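Local structure of DUF5642 domain-containing protein (Mycobacterium smegmatis, 4TMD) at residues A153-D156 with N157-V160; K176-T179 with E180-R183. The protein is of unknown function but is made with a signal sequence and is probably an exported lipoprotein, of the Mog1p/PsbP clan. All blocks are in the same frame, centred on the assembly; numbering follows the deposited sequence.

Contact 1: A153-D156 with N157-V160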
ATOM      1  N   ALA A 153       4.297   4.851  -4.497  1.00 13.83           N
ATOM      2  CA  ALA A 153       5.147   5.671  -5.359  1.00 11.81           C
ATOM      3  C   ALA A 153       4.517   5.800  -6.726  1.00 19.20           C
ATOM      4  O   ALA A 153       4.152   4.802  -7.335  1.00 19.10           O
ATOM      5  CB  ALA A 153       6.544   5.081  -5.479  1.00 13.68           C
ATOM      6  N   SER A 154       4.402   7.037  -7.201  1.00 15.44           N
ATOM      7  CA  SER A 154       3.781   7.344  -8.480  1.00 14.84           C
ATOM      8  C   SER A 154       4.783   7.986  -9.435  1.00 14.78           C
ATOM      9  O   SER A 154       5.418   8.971  -9.081  1.00 15.46           O
ATOM     10  CB  SER A 154       2.606   8.302  -8.272  1.00 22.32           C
ATOM     11  OG  SER A 154       2.171   8.841  -9.504  1.00 30.76           O
ATOM     12  N   PHE A 155       4.924   7.430 -10.633  1.00 18.28           N
ATOM     13  CA  PHE A 155       5.731   8.067 -11.667  1.00 22.15           C
ATOM     14  C   PHE A 155       5.166   7.678 -13.015  1.00 22.46           C
ATOM     15  O   PHE A 155       4.917   6.507 -13.277  1.00 18.19           O
ATOM     16  CB  PHE A 155       7.222   7.690 -11.553  1.00 20.36           C
ATOM     17  CG  PHE A 155       7.484   6.216 -11.548  1.00 16.45           C
ATOM     18  CD1 PHE A 155       7.293   5.465 -10.398  1.00 25.07           C
ATOM     19  CD2 PHE A 155       7.938   5.577 -12.691  1.00 23.98           C
ATOM     20  CE1 PHE A 155       7.537   4.102 -10.384  1.00 25.01           C
ATOM     21  CE2 PHE A 155       8.184   4.210 -12.684  1.00 21.83           C
ATOM     22  CZ  PHE A 155       7.990   3.473 -11.529  1.00 18.65           C
ATOM     23  N   ASP A 156       4.944   8.674 -13.864  1.00 26.74           N
ATOM     24  CA  ASP A 156       4.346   8.440 -15.174  1.00 25.47           C
ATOM     25  C   ASP A 156       3.084   7.605 -15.021  1.00 18.05           C
ATOM     26  O   ASP A 156       2.231   7.907 -14.180  1.00 20.90           O
ATOM     27  CB  ASP A 156       5.333   7.748 -16.102  1.00 25.52           C
ATOM     28  CG  ASP A 156       6.529   8.609 -16.411  1.00 47.34           C
ATOM     29  OD1 ASP A 156       6.383   9.856 -16.414  1.00 51.26           O
ATOM     30  OD2 ASP A 156       7.615   8.039 -16.644  1.00 60.52           O
ATOM     31  N   ASN A 157       2.974   6.543 -15.811  1.00 18.45           N
ATOM     32  CA  ASN A 157       1.800   5.684 -15.736  0.64 20.38           C
ATOM     33  C   ASN A 157       2.065   4.453 -14.871  1.00 18.32           C
ATOM     34  O   ASN A 157       1.434   3.412 -15.042  1.00 19.34           O
ATOM     35  CB  ASN A 157       1.349   5.281 -17.139  0.64 18.73           C
ATOM     36  CG  ASN A 157       0.963   6.490 -17.990  0.64 21.50           C
ATOM     37  OD1 ASN A 157       0.838   7.601 -17.477  0.64 28.34           O
ATOM     38  ND2 ASN A 157       0.780   6.279 -19.284  0.64 21.51           N
ATOM     39  N   TYR A 158       3.007   4.589 -13.942  1.00 15.94           N
ATOM     40  CA  TYR A 158       3.335   3.488 -13.049  1.00 17.91           C
ATOM     41  C   TYR A 158       2.969   3.845 -11.636  1.00 18.36           C
ATOM     42  O   TYR A 158       3.069   4.997 -11.203  1.00 13.81           O
ATOM     43  CB  TYR A 158       4.825   3.128 -13.109  1.00 16.27           C
ATOM     44  CG  TYR A 158       5.256   2.473 -14.393  1.00 21.38           C
ATOM     45  CD1 TYR A 158       5.238   1.093 -14.529  1.00 24.93           C
ATOM     46  CD2 TYR A 158       5.694   3.240 -15.477  1.00 28.42           C
ATOM     47  CE1 TYR A 158       5.636   0.488 -15.705  1.00 28.67           C
ATOM     48  CE2 TYR A 158       6.087   2.641 -16.670  1.00 23.59           C
ATOM     49  CZ  TYR A 158       6.057   1.266 -16.774  1.00 30.45           C
ATOM     50  OH  TYR A 158       6.449   0.658 -17.942  1.00 35.76           O
ATOM     51  N   MET A 159       2.586   2.834 -10.885  1.00 15.14           N
ATOM     52  CA  MET A 159       2.378   3.038  -9.466  1.00 21.08           C
ATOM     53  C   MET A 159       2.907   1.822  -8.754  1.00 17.95           C
ATOM     54  O   MET A 159       2.661   0.714  -9.215  1.00 15.51           O
ATOM     55  CB  MET A 159       0.899   3.245  -9.165  1.00 19.63           C
ATOM     56  CG  MET A 159       0.590   3.400  -7.703  1.00 23.04           C
ATOM     57  SD  MET A 159      -1.058   4.114  -7.495  1.00 32.66           S
ATOM     58  CE  MET A 159      -0.693   5.858  -7.646  1.00 20.73           C
ATOM     59  N   VAL A 160       3.649   2.030  -7.664  1.00 13.67           N
ATOM     60  CA  VAL A 160       4.163   0.918  -6.881  1.00 13.28           C
ATOM     61  C   VAL A 160       3.624   1.063  -5.478  1.00 15.41           C
ATOM     62  O   VAL A 160       3.673   2.147  -4.903  1.00 14.76           O
ATOM     63  CB  VAL A 160       5.708   0.876  -6.860  1.00 22.84           C
ATOM     64  CG1 VAL A 160       6.198  -0.187  -5.878  1.00 20.68           C
ATOM     65  CG2 VAL A 160       6.258   0.620  -8.269  1.00 17.77           C
TER
HETATM   66  O   HOH W   1       0.344   6.288 -12.425  1.00 26.86           O

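Contact 2: K176-T179 with E180-R183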
ATOM      1  N   LYS A 176       5.477  -5.788  16.010  1.00 25.69           N
ATOM      2  CA  LYS A 176       5.500  -4.449  15.444  1.00 27.36           C
ATOM      3  C   LYS A 176       5.832  -4.535  13.954  1.00 26.70           C
ATOM      4  O   LYS A 176       6.622  -5.386  13.550  1.00 19.19           O
ATOM      5  CB  LYS A 176       6.540  -3.606  16.169  1.00 25.00           C
ATOM      6  CG  LYS A 176       6.341  -2.117  16.081  1.00 42.45           C
ATOM      7  CD  LYS A 176       7.413  -1.386  16.886  1.00 40.45           C
ATOM      8  CE  LYS A 176       7.132   0.119  16.926  1.00 48.25           C
ATOM      9  NZ  LYS A 176       6.559   0.587  18.231  1.00 35.99           N
ATOM     10  N   VAL A 177       5.240  -3.660  13.144  1.00 25.62           N
ATOM     11  CA  VAL A 177       5.589  -3.578  11.726  1.00 22.17           C
ATOM     12  C   VAL A 177       6.985  -2.974  11.518  1.00 21.79           C
ATOM     13  O   VAL A 177       7.293  -1.925  12.083  1.00 17.01           O
ATOM     14  CB  VAL A 177       4.565  -2.723  10.942  1.00 28.51           C
ATOM     15  CG1 VAL A 177       4.976  -2.612   9.474  1.00 17.79           C
ATOM     16  CG2 VAL A 177       3.161  -3.306  11.064  1.00 25.91           C
ATOM     17  N   ASP A 178       7.811  -3.630  10.700  1.00 20.02           N
ATOM     18  CA  ASP A 178       9.113  -3.090  10.277  1.00 20.19           C
ATOM     19  C   ASP A 178       8.895  -2.074   9.140  1.00 18.01           C
ATOM     20  O   ASP A 178       9.003  -2.424   7.963  1.00 13.54           O
ATOM     21  CB  ASP A 178      10.042  -4.226   9.814  1.00 18.60           C
ATOM     22  CG  ASP A 178      11.483  -3.781   9.609  1.00 24.29           C
ATOM     23  OD1 ASP A 178      11.745  -2.562   9.478  1.00 19.61           O
ATOM     24  OD2 ASP A 178      12.366  -4.671   9.574  1.00 27.12           O
ATOM     25  N   THR A 179       8.579  -0.828   9.494  1.00 16.52           N
ATOM     26  CA  THR A 179       8.300   0.210   8.499  1.00 15.08           C
ATOM     27  C   THR A 179       9.555   0.628   7.757  1.00 16.64           C
ATOM     28  O   THR A 179       9.492   1.101   6.627  1.00 14.98           O
ATOM     29  CB  THR A 179       7.677   1.467   9.136  1.00 18.25           C
ATOM     30  OG1 THR A 179       8.595   2.026  10.078  1.00 18.24           O
ATOM     31  CG2 THR A 179       6.347   1.131   9.847  1.00 17.22           C
ATOM     32  N   GLU A 180      10.700   0.488   8.411  1.00 18.32           N
ATOM     33  CA  GLU A 180      11.969   0.756   7.754  1.00 17.98           C
ATOM     34  C   GLU A 180      12.126  -0.164   6.537  1.00 15.22           C
ATOM     35  O   GLU A 180      12.450   0.283   5.442  1.00 19.54           O
ATOM     36  CB  GLU A 180      13.132   0.562   8.735  1.00 19.41           C
ATOM     37  CG  GLU A 180      14.484   0.898   8.140  1.00 30.70           C
ATOM     38  CD  GLU A 180      15.622   0.653   9.113  1.00 38.42           C
ATOM     39  OE1 GLU A 180      15.637  -0.417   9.767  1.00 38.20           O
ATOM     40  OE2 GLU A 180      16.498   1.532   9.223  1.00 40.41           O
ATOM     41  N   ARG A 181      11.892  -1.452   6.729  1.00 16.14           N
ATOM     42  CA  ARG A 181      11.964  -2.406   5.621  1.00 16.78           C
ATOM     43  C   ARG A 181      10.922  -2.127   4.531  1.00 19.73           C
ATOM     44  O   ARG A 181      11.211  -2.240   3.338  1.00 14.94           O
ATOM     45  CB  ARG A 181      11.774  -3.819   6.135  1.00 17.83           C
ATOM     46  CG  ARG A 181      12.101  -4.895   5.110  1.00 25.03           C
ATOM     47  CD  ARG A 181      11.825  -6.281   5.724  1.00 35.61           C
ATOM     48  NE  ARG A 181      12.702  -7.294   5.158  1.00 39.10           N
ATOM     49  CZ  ARG A 181      13.485  -8.093   5.868  1.00 35.76           C
ATOM     50  NH1 ARG A 181      13.494  -8.026   7.199  1.00 35.40           N
ATOM     51  NH2 ARG A 181      14.248  -8.972   5.239  1.00 44.03           N
ATOM     52  N   ALA A 182       9.698  -1.790   4.941  1.00 14.07           N
ATOM     53  CA  ALA A 182       8.668  -1.412   3.972  1.00 14.13           C
ATOM     54  C   ALA A 182       9.144  -0.242   3.113  1.00 10.75           C
ATOM     55  O   ALA A 182       8.992  -0.265   1.906  1.00 13.03           O
ATOM     56  CB  ALA A 182       7.356  -1.044   4.676  1.00 10.63           C
ATOM     57  N   ARG A 183       9.694   0.796   3.733  1.00 13.12           N
ATOM     58  CA  ARG A 183      10.120   1.964   2.958  1.00 18.61           C
ATOM     59  C   ARG A 183      11.280   1.605   2.020  1.00 20.68           C
ATOM     60  O   ARG A 183      11.341   2.070   0.880  1.00 14.79           O
ATOM     61  CB  ARG A 183      10.507   3.126   3.885  1.00 14.49           C
ATOM     62  CG  ARG A 183       9.309   3.728   4.660  1.00 13.50           C
ATOM     63  CD  ARG A 183       9.694   5.003   5.395  1.00 23.70           C
ATOM     64  NE  ARG A 183      10.845   4.804   6.274  1.00 29.89           N
ATOM     65  CZ  ARG A 183      10.767   4.509   7.569  1.00 35.06           C
ATOM     66  NH1 ARG A 183       9.584   4.386   8.158  1.00 27.65           N
ATOM     67  NH2 ARG A 183      11.875   4.334   8.280  1.00 34.21           N
TER
HETATM   68  O   HOH W   2      14.778  -2.667   9.100  1.00 35.98           O
HETATM   69  O   HOH W   3      11.491  -7.153   9.358  1.00 37.80           O

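Contact 1: A153-D156 with N157-V160
Phe155 and Tyr158 are the last pair before the turn of a tight antiparallel beta hairpin, and touch through the Phe155 ring and Tyr158 CB. The reversal is a type II' turn with Asp156 and Asn157 at its tip. Tyr158 N gives to Phe155 O at 2.8 Å and Phe155 N to Tyr158 O at 3.1 Å, a hydrogen-bonded pair that closes a two-residue loop; Ala153 and Val160 form the next such pair. Between them, Ser154 and Met159 pair without hydrogen bonds and point to the other face, where Met159 CE nears Ser154 CB. Asp156 takes a positive phi (50°), as the first corner of this turn requires.

On the face that bears Ala153, Phe155, Tyr158 and Val160, the side chains pack around the Phe155 ring. The Phe155 chi1 of 55° sets CG between N and C and swings the ring across to the partner strand, where Val160 CG2 meets its edge. The two aromatic planes lie only 13° apart but barely overlap. Helix 179-194 lies over Ala153, Phe155 and Val160, with Arg194 making a cation-pi contact with the Phe155 ring. Tyr158 CB sits 3.7 Å from the centroid of the Phe155 ring, a CH-pi contact.

Contact 2: K176-T179 with E180-R183
Asp178 folds its carboxylate over the first turn of helix 179-194, so that CG lies 3.5 Å from Arg181 CB and OD1 reaches the backbone. It is the N-cap: Arg181 N gives to Asp178 OD1 at 3.0 Å, a fairly straight bond that meets the oxygen from above the carboxylate plane. With CG anti to the backbone N (chi1 -169°), the short aspartate side chain lies forward along the chain, just long enough to take an amide of the first turn, where the chain before the helix has not yet lined up its carbonyls. The ordinary helical bonds follow at once, Ala182 N to Asp178 O and Arg183 N to Thr179 O.

Waters extend the cap. One gives to Asp178 OD2 at 2.6 Å and accepts from Arg181 NH1, joining charges that stand 4.3 Å apart from Asp178 OD2 to Arg181 NH1; the carboxylate and guanidinium planes are nearly perpendicular, at 84°. Another water lies between Asp178 OD1 and Glu180 OE1.

Thr179 and Arg183 run side by side, one turn apart. Arg183 bends at chi3 (-54°), which lays one face of its guanidinium over Thr179 O and leaves NH1 a weak bond to Thr179 OG1 of 3.2 Å. Ala182, small enough to fit close to the sheet, packs on Tyr151, Val162 and Ala164, while Asn79 OD1 holds Asp178 N.

The Asp178 and Glu180 carboxylates, with OD1 and OE1 4.5 Å apart, probably repel mildly, though the positive end of the helix dipole would favour both.

In the fold
Contact 1 is mostly buried and contact 2 lies at the surface, their centres about 21 Å apart and their nearest atoms about 8 Å, without touching. They come in series: strand 158-166 leaves the hairpin of contact 1, and the loop after it leads through contact 2 into helix 179-194. That helix packs back on both hairpin strands, so its first turn, at 179-183, meets Tyr151 and Val162, while residues further along, such as Leu186 and Val190, cover Ala153 and Phe155 of contact 1. Contact 1 therefore relies on strand pairing and ring packing, whereas contact 2 uses a carboxylate cap, charged groups and bridging water.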